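Local coordinates for Lin1840 protein (Listeria innocua serovar 6a, PDB 4ZOC) that probably hydrolyses terminal, non-reducing beta-D-glucosyl residues to release beta-D-glucose, as a beta-glucosidase involved in beta-1,2-glucan metabolism, at residues T437-L442 / G465-W470; T479-E484 / P509-E514. The protein carries 2 engineered substitutions. All blocks are in the same frame, centred on the assembly; numbering follows the deposited sequence.

Contact 1 (T437-L442 / G465-W470)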
loop_
_atom_site.group_PDB
_atom_site.type_symbol
_atom_site.label_atom_id
_atom_site.label_comp_id
_atom_site.label_asym_id
_atom_site.label_seq_id
_atom_site.Cartn_x
_atom_site.Cartn_y
_atom_site.Cartn_z
ATOM N N THR A 437 11.987 -17.506 30.007
ATOM C CA THR A 437 12.392 -18.172 28.800
ATOM C C THR A 437 12.974 -17.110 27.901
ATOM O O THR A 437 12.819 -15.902 28.196
ATOM C CB THR A 437 11.221 -18.876 28.065
ATOM O OG1 THR A 437 10.205 -17.940 27.662
ATOM C CG2 THR A 437 10.612 -19.929 28.936
ATOM N N GLU A 438 13.645 -17.553 26.845
ATOM C CA GLU A 438 14.275 -16.664 25.868
ATOM C C GLU A 438 13.255 -16.116 24.866
ATOM O O GLU A 438 12.203 -16.737 24.612
ATOM C CB GLU A 438 15.388 -17.392 25.123
ATOM C CG GLU A 438 16.598 -17.782 25.976
ATOM C CD GLU A 438 17.665 -18.407 25.126
ATOM O OE1 GLU A 438 17.515 -19.568 24.691
ATOM O OE2 GLU A 438 18.628 -17.701 24.823
ATOM N N TYR A 439 13.553 -14.947 24.300
ATOM C CA TYR A 439 12.623 -14.343 23.324
ATOM C C TYR A 439 12.363 -15.176 22.082
ATOM O O TYR A 439 11.257 -15.077 21.511
ATOM C CB TYR A 439 13.192 -12.993 22.869
ATOM C CG TYR A 439 12.980 -11.850 23.841
ATOM C CD1 TYR A 439 13.848 -11.628 24.895
ATOM C CD2 TYR A 439 11.841 -11.064 23.756
ATOM C CE1 TYR A 439 13.699 -10.562 25.742
ATOM C CE2 TYR A 439 11.674 -10.002 24.593
ATOM C CZ TYR A 439 12.607 -9.771 25.621
ATOM O OH TYR A 439 12.445 -8.688 26.423
ATOM N N THR A 440 13.329 -15.976 21.629
ATOM C CA THR A 440 13.163 -16.655 20.339
ATOM C C THR A 440 13.306 -18.196 20.394
ATOM O O THR A 440 13.376 -18.854 19.372
ATOM C CB THR A 440 14.169 -16.077 19.307
ATOM O OG1 THR A 440 15.518 -16.437 19.688
ATOM C CG2 THR A 440 14.053 -14.567 19.225
ATOM N N GLU A 441 13.404 -18.774 21.588
ATOM C CA GLU A 441 13.662 -20.211 21.709
ATOM C C GLU A 441 12.584 -20.799 22.641
ATOM O O GLU A 441 12.018 -20.099 23.503
ATOM C CB GLU A 441 15.097 -20.462 22.291
ATOM C CG GLU A 441 16.305 -19.891 21.549
ATOM C CD GLU A 441 16.553 -20.555 20.240
ATOM O OE1 GLU A 441 15.690 -21.442 19.867
ATOM O OE2 GLU A 441 17.516 -20.139 19.538
ATOM N N LEU A 442 12.313 -22.088 22.474
ATOM C CA LEU A 442 11.557 -22.874 23.434
ATOM C C LEU A 442 12.199 -24.256 23.494
ATOM O O LEU A 442 11.980 -25.106 22.584
ATOM C CB LEU A 442 10.054 -22.988 23.032
ATOM C CG LEU A 442 9.211 -23.802 23.986
ATOM C CD1 LEU A 442 9.229 -23.172 25.381
ATOM C CD2 LEU A 442 7.793 -23.941 23.506
ATOM N N GLY A 465 6.404 -11.129 24.467
ATOM C CA GLY A 465 6.579 -9.823 23.801
ATOM C C GLY A 465 7.807 -9.627 22.944
ATOM O O GLY A 465 8.590 -10.536 22.698
ATOM N N GLU A 466 7.869 -8.415 22.387
ATOM C CA GLU A 466 8.946 -8.028 21.561
ATOM C C GLU A 466 10.100 -7.442 22.345
ATOM O O GLU A 466 9.892 -6.726 23.281
ATOM C CB GLU A 466 8.505 -6.932 20.557
ATOM C CG GLU A 466 7.375 -7.335 19.575
ATOM C CD GLU A 466 7.128 -6.252 18.552
ATOM O OE1 GLU A 466 6.796 -5.109 18.973
ATOM O OE2 GLU A 466 7.272 -6.562 17.313
ATOM N N LYS A 467 11.323 -7.629 21.832
ATOM C CA LYS A 467 12.436 -6.762 22.233
ATOM C C LYS A 467 12.183 -5.397 21.640
ATOM O O LYS A 467 11.684 -5.290 20.494
ATOM C CB LYS A 467 13.762 -7.243 21.707
ATOM C CG LYS A 467 14.185 -8.616 22.189
ATOM C CD LYS A 467 15.571 -8.933 21.662
ATOM C CE LYS A 467 16.461 -9.439 22.773
ATOM N NZ LYS A 467 17.117 -10.626 22.209
ATOM N N ASN A 468 12.581 -4.332 22.356
ATOM C CA ASN A 468 12.259 -3.002 21.780
ATOM C C ASN A 468 12.985 -2.761 20.464
ATOM O O ASN A 468 12.450 -2.069 19.589
ATOM C CB ASN A 468 12.436 -1.818 22.743
ATOM C CG ASN A 468 13.828 -1.296 22.786
ATOM O OD1 ASN A 468 14.328 -0.737 21.813
ATOM N ND2 ASN A 468 14.501 -1.532 23.882
ATOM N N GLU A 469 14.150 -3.385 20.269
ATOM C CA GLU A 469 14.924 -3.140 19.031
ATOM C C GLU A 469 14.270 -3.731 17.768
ATOM O O GLU A 469 14.718 -3.505 16.658
ATOM C CB GLU A 469 16.327 -3.746 19.162
ATOM C CG GLU A 469 16.326 -5.238 19.284
ATOM C CD GLU A 469 17.717 -5.855 19.379
ATOM O OE1 GLU A 469 18.384 -5.661 20.364
ATOM O OE2 GLU A 469 18.175 -6.527 18.483
ATOM N N TRP A 470 13.194 -4.487 17.945
ATOM C CA TRP A 470 12.440 -4.965 16.781
ATOM C C TRP A 470 11.466 -3.935 16.234
ATOM O O TRP A 470 10.805 -4.202 15.279
ATOM C CB TRP A 470 11.723 -6.216 17.150
ATOM C CG TRP A 470 12.648 -7.374 17.533
ATOM C CD1 TRP A 470 13.958 -7.470 17.286
ATOM C CD2 TRP A 470 12.269 -8.586 18.217
ATOM N NE1 TRP A 470 14.456 -8.613 17.810
ATOM C CE2 TRP A 470 13.461 -9.330 18.417
ATOM C CE3 TRP A 470 11.052 -9.065 18.745
ATOM C CZ2 TRP A 470 13.493 -10.599 19.030
ATOM C CZ3 TRP A 470 11.057 -10.358 19.398
ATOM C CH2 TRP A 470 12.296 -11.107 19.528
HETATM O O HOH W 1 10.677 -6.827 25.841
#

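Contact 2 (T479-E484 / P509-E514)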
loop_
_atom_site.group_PDB
_atom_site.type_symbol
_atom_site.label_atom_id
_atom_site.label_comp_id
_atom_site.label_asym_id
_atom_site.label_seq_id
_atom_site.Cartn_x
_atom_site.Cartn_y
_atom_site.Cartn_z
ATOM N N THR A 479 6.729 -9.464 8.506
ATOM C CA THR A 479 5.640 -10.250 9.085
ATOM C C THR A 479 5.454 -9.824 10.528
ATOM O O THR A 479 6.392 -9.857 11.365
ATOM C CB THR A 479 5.962 -11.743 9.018
ATOM O OG1 THR A 479 6.218 -12.094 7.637
ATOM C CG2 THR A 479 4.898 -12.582 9.607
ATOM N N ILE A 480 4.259 -9.329 10.827
ATOM C CA ILE A 480 4.009 -8.735 12.137
ATOM C C ILE A 480 3.569 -9.802 13.167
ATOM O O ILE A 480 2.416 -9.790 13.691
ATOM C CB ILE A 480 2.979 -7.572 12.055
ATOM C CG1 ILE A 480 1.704 -8.002 11.356
ATOM C CG2 ILE A 480 3.614 -6.408 11.313
ATOM C CD1 ILE A 480 0.495 -7.299 11.927
ATOM N N ARG A 481 4.528 -10.662 13.463
ATOM C CA ARG A 481 4.391 -11.768 14.386
ATOM C C ARG A 481 5.521 -11.733 15.401
ATOM O O ARG A 481 6.583 -11.217 15.125
ATOM C CB ARG A 481 4.376 -13.097 13.619
ATOM C CG ARG A 481 3.099 -13.385 12.892
ATOM C CD ARG A 481 3.216 -14.698 12.180
ATOM N NE ARG A 481 3.239 -15.861 13.058
ATOM C CZ ARG A 481 2.149 -16.469 13.510
ATOM N NH1 ARG A 481 0.962 -15.958 13.298
ATOM N NH2 ARG A 481 2.259 -17.545 14.287
ATOM N N LEU A 482 5.243 -12.245 16.605
ATOM C CA LEU A 482 6.275 -12.540 17.545
ATOM C C LEU A 482 7.075 -13.692 17.014
ATOM O O LEU A 482 6.656 -14.356 16.030
ATOM C CB LEU A 482 5.625 -12.984 18.883
ATOM C CG LEU A 482 4.798 -12.036 19.728
ATOM C CD1 LEU A 482 4.163 -12.755 20.844
ATOM C CD2 LEU A 482 5.682 -10.972 20.274
ATOM N N PRO A 483 8.250 -13.913 17.554
ATOM C CA PRO A 483 8.989 -15.151 17.232
ATOM C C PRO A 483 8.133 -16.363 17.377
ATOM O O PRO A 483 7.290 -16.446 18.331
ATOM C CB PRO A 483 10.169 -15.125 18.178
ATOM C CG PRO A 483 10.356 -13.691 18.577
ATOM C CD PRO A 483 8.992 -13.045 18.495
ATOM N N GLU A 484 8.234 -17.313 16.449
ATOM C CA GLU A 484 7.315 -18.449 16.512
ATOM C C GLU A 484 7.415 -19.251 17.832
ATOM O O GLU A 484 6.424 -19.822 18.281
ATOM C CB GLU A 484 7.519 -19.326 15.293
ATOM C CG GLU A 484 6.552 -20.452 15.203
ATOM C CD GLU A 484 5.089 -20.041 14.994
ATOM O OE1 GLU A 484 4.849 -18.832 14.560
ATOM O OE2 GLU A 484 4.234 -21.016 15.189
ATOM N N PRO A 509 0.983 -3.190 16.648
ATOM C CA PRO A 509 0.017 -4.302 16.430
ATOM C C PRO A 509 0.722 -5.524 15.909
ATOM O O PRO A 509 1.723 -5.436 15.135
ATOM C CB PRO A 509 -0.895 -3.729 15.351
ATOM C CG PRO A 509 -0.854 -2.199 15.605
ATOM C CD PRO A 509 0.596 -2.009 15.842
ATOM N N LEU A 510 0.247 -6.671 16.364
ATOM C CA LEU A 510 0.828 -7.960 15.980
ATOM C C LEU A 510 -0.341 -8.863 15.587
ATOM O O LEU A 510 -1.503 -8.586 15.968
ATOM C CB LEU A 510 1.595 -8.598 17.129
ATOM C CG LEU A 510 2.947 -7.928 17.394
ATOM C CD1 LEU A 510 3.309 -8.296 18.817
ATOM C CD2 LEU A 510 4.006 -8.216 16.333
ATOM N N GLU A 511 -0.020 -9.978 14.982
ATOM C CA GLU A 511 -1.003 -11.065 14.779
ATOM C C GLU A 511 -1.246 -11.818 16.117
ATOM O O GLU A 511 -0.384 -12.558 16.623
ATOM C CB GLU A 511 -0.511 -12.062 13.743
ATOM C CG GLU A 511 -0.220 -11.518 12.360
ATOM C CD GLU A 511 0.164 -12.592 11.333
ATOM O OE1 GLU A 511 0.013 -13.835 11.611
ATOM O OE2 GLU A 511 0.621 -12.190 10.241
ATOM N N VAL A 512 -2.378 -11.553 16.734
ATOM C CA VAL A 512 -2.623 -12.081 18.036
ATOM C C VAL A 512 -3.736 -13.137 18.080
ATOM O O VAL A 512 -4.106 -13.631 19.206
ATOM C CB VAL A 512 -2.824 -10.986 19.096
ATOM C CG1 VAL A 512 -1.600 -10.091 19.206
ATOM C CG2 VAL A 512 -4.143 -10.245 18.880
ATOM N N LYS A 513 -4.328 -13.476 16.926
ATOM C CA LYS A 513 -5.414 -14.419 16.913
ATOM C C LYS A 513 -5.024 -15.751 17.675
ATOM O O LYS A 513 -5.806 -16.250 18.541
ATOM C CB LYS A 513 -5.880 -14.710 15.486
ATOM C CG LYS A 513 -6.832 -15.903 15.337
ATOM C CD LYS A 513 -7.346 -16.055 13.887
ATOM C CE LYS A 513 -8.457 -17.145 13.933
ATOM N NZ LYS A 513 -9.183 -17.144 12.687
ATOM N N GLU A 514 -3.823 -16.247 17.415
ATOM C CA GLU A 514 -3.370 -17.529 18.045
ATOM C C GLU A 514 -3.151 -17.352 19.523
ATOM O O GLU A 514 -3.295 -18.314 20.275
ATOM C CB GLU A 514 -2.099 -18.030 17.411
ATOM C CG GLU A 514 -2.339 -18.437 15.969
ATOM C CD GLU A 514 -1.059 -18.489 15.174
ATOM O OE1 GLU A 514 -0.058 -19.036 15.665
ATOM O OE2 GLU A 514 -1.053 -17.988 14.033
#

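Contact 1 (T437-L442 / G465-W470)
Tyr-439 lays its ring against the backbone and side chain of Lys-467, and this CH-pi contact is the heart of the pairing. Lys-467 CG stands 3.6 Å from the centroid of the Tyr-439 ring and only 9° off its normal, squarely over one face. A bend at chi3 (131°) brings Lys-467 CE to 4.0 Å from Tyr-439 CD1. A lysine suits this place because its long methylene chain can cover an aromatic face while the amine reaches further out. At the ring's edge, near its plane, Gly-465 O lies 3.5 Å from Tyr-439 CD2. Glycine suits position 465, where phi is 164°: with these backbone angles a beta carbon would be jammed against the carbonyl oxygen of the residue before.

The remaining apolar contacts gather at the far tip of the Trp-470 indole. Its CH2 meets Tyr-439 CB at 3.9 Å and the methyl group CG2 of Thr-440 at the same distance. The two aromatic planes are steeply inclined, but the approach is oblique. Lys-467 CB covers one indole face, so this lysine packs on both aromatic residues.

Polar bridging runs through one water, lying in the plane of the tyrosine ring at its edge. It accepts from Tyr-439 OH at 2.6 Å and donates to Glu-466 O at 2.7 Å, while the same phenol oxygen is also hydrogen-bonded to Ser-402 OG.

Segment 437-442 follows strand 432-436, at the edge of the six-stranded sheet, and 465-470 starts on the last residue of strand 459-465, two places further in and parallel to it. The loops therefore meet past the C-terminal end of the intervening strand 393-397, whose following loop supplies Leu-399 and Ser-402 to Tyr-439; Gln-486 of helix 484-494 hydrogen-bonds to Tyr-439 O and Gly-465 N.

Contact 2 (T479-E484 / P509-E514)
A salt-bridge network centred on Arg-481 joins the loop before helix 484-494 to the start of helix 513-517, both in the C-terminal alpha/beta domain of this family 3 glycosidase. A bend at chi3 (70°) turns the guanidinium so that three glutamates meet it at its edge. NH1 of Arg-481 donates to Glu-511 OE1 at 2.9 Å and to Glu-514 OE2 at 3.0 Å. Its NH2 reaches Glu-514 OE1 at 3.1 Å, giving Glu-514 an end-on, two-nitrogen grip, and Glu-484 OE1 on its syn lone pair. Arginine suits this position because its planar head offers several N-H groups in divergent directions; four bonds hold its rotation, and its positive charge probably offsets those of the three glutamates. Glu-511 is itself steadied by Thr-558, which bonds its OE2.

Away from the charges, Leu-482 CD2 packs on Leu-510 CD1 at 3.9 Å, and the two leucines cross at about a right angle. Ile-480 centres an inverse gamma turn that presents its carbonyl to the other segment: Glu-511 N donates to Ile-480 O at 2.8 Å, with a C=O...N angle of 174°, while Leu-510 CA makes a CA-H...O contact with that same oxygen at 3.3 Å.

How the contacts relate
Contacts 1 and 2 are consecutive along the chain, with centres about 12 Å apart, and they meet through Pro-483. Pro-483 CG packs 3.4 Å from Trp-470 CH2 and equally close to Tyr-439 O. At a second junction the methyl Leu-482 CD2 packs on the backbone, 3.7 Å from Gly-465 C, so the leucine that packs on 509-514 also backs the end of strand 459-465. Both contacts lie away from the glucose pocket and the magnesium site, yet Glu-473 of the glucose pocket belongs to the stretch between 465-470 and 479-484. Each also neighbours the second subunit, which packs its Leu-588 on Trp-470 and offers its Asp-589 to the backbone of Thr-479.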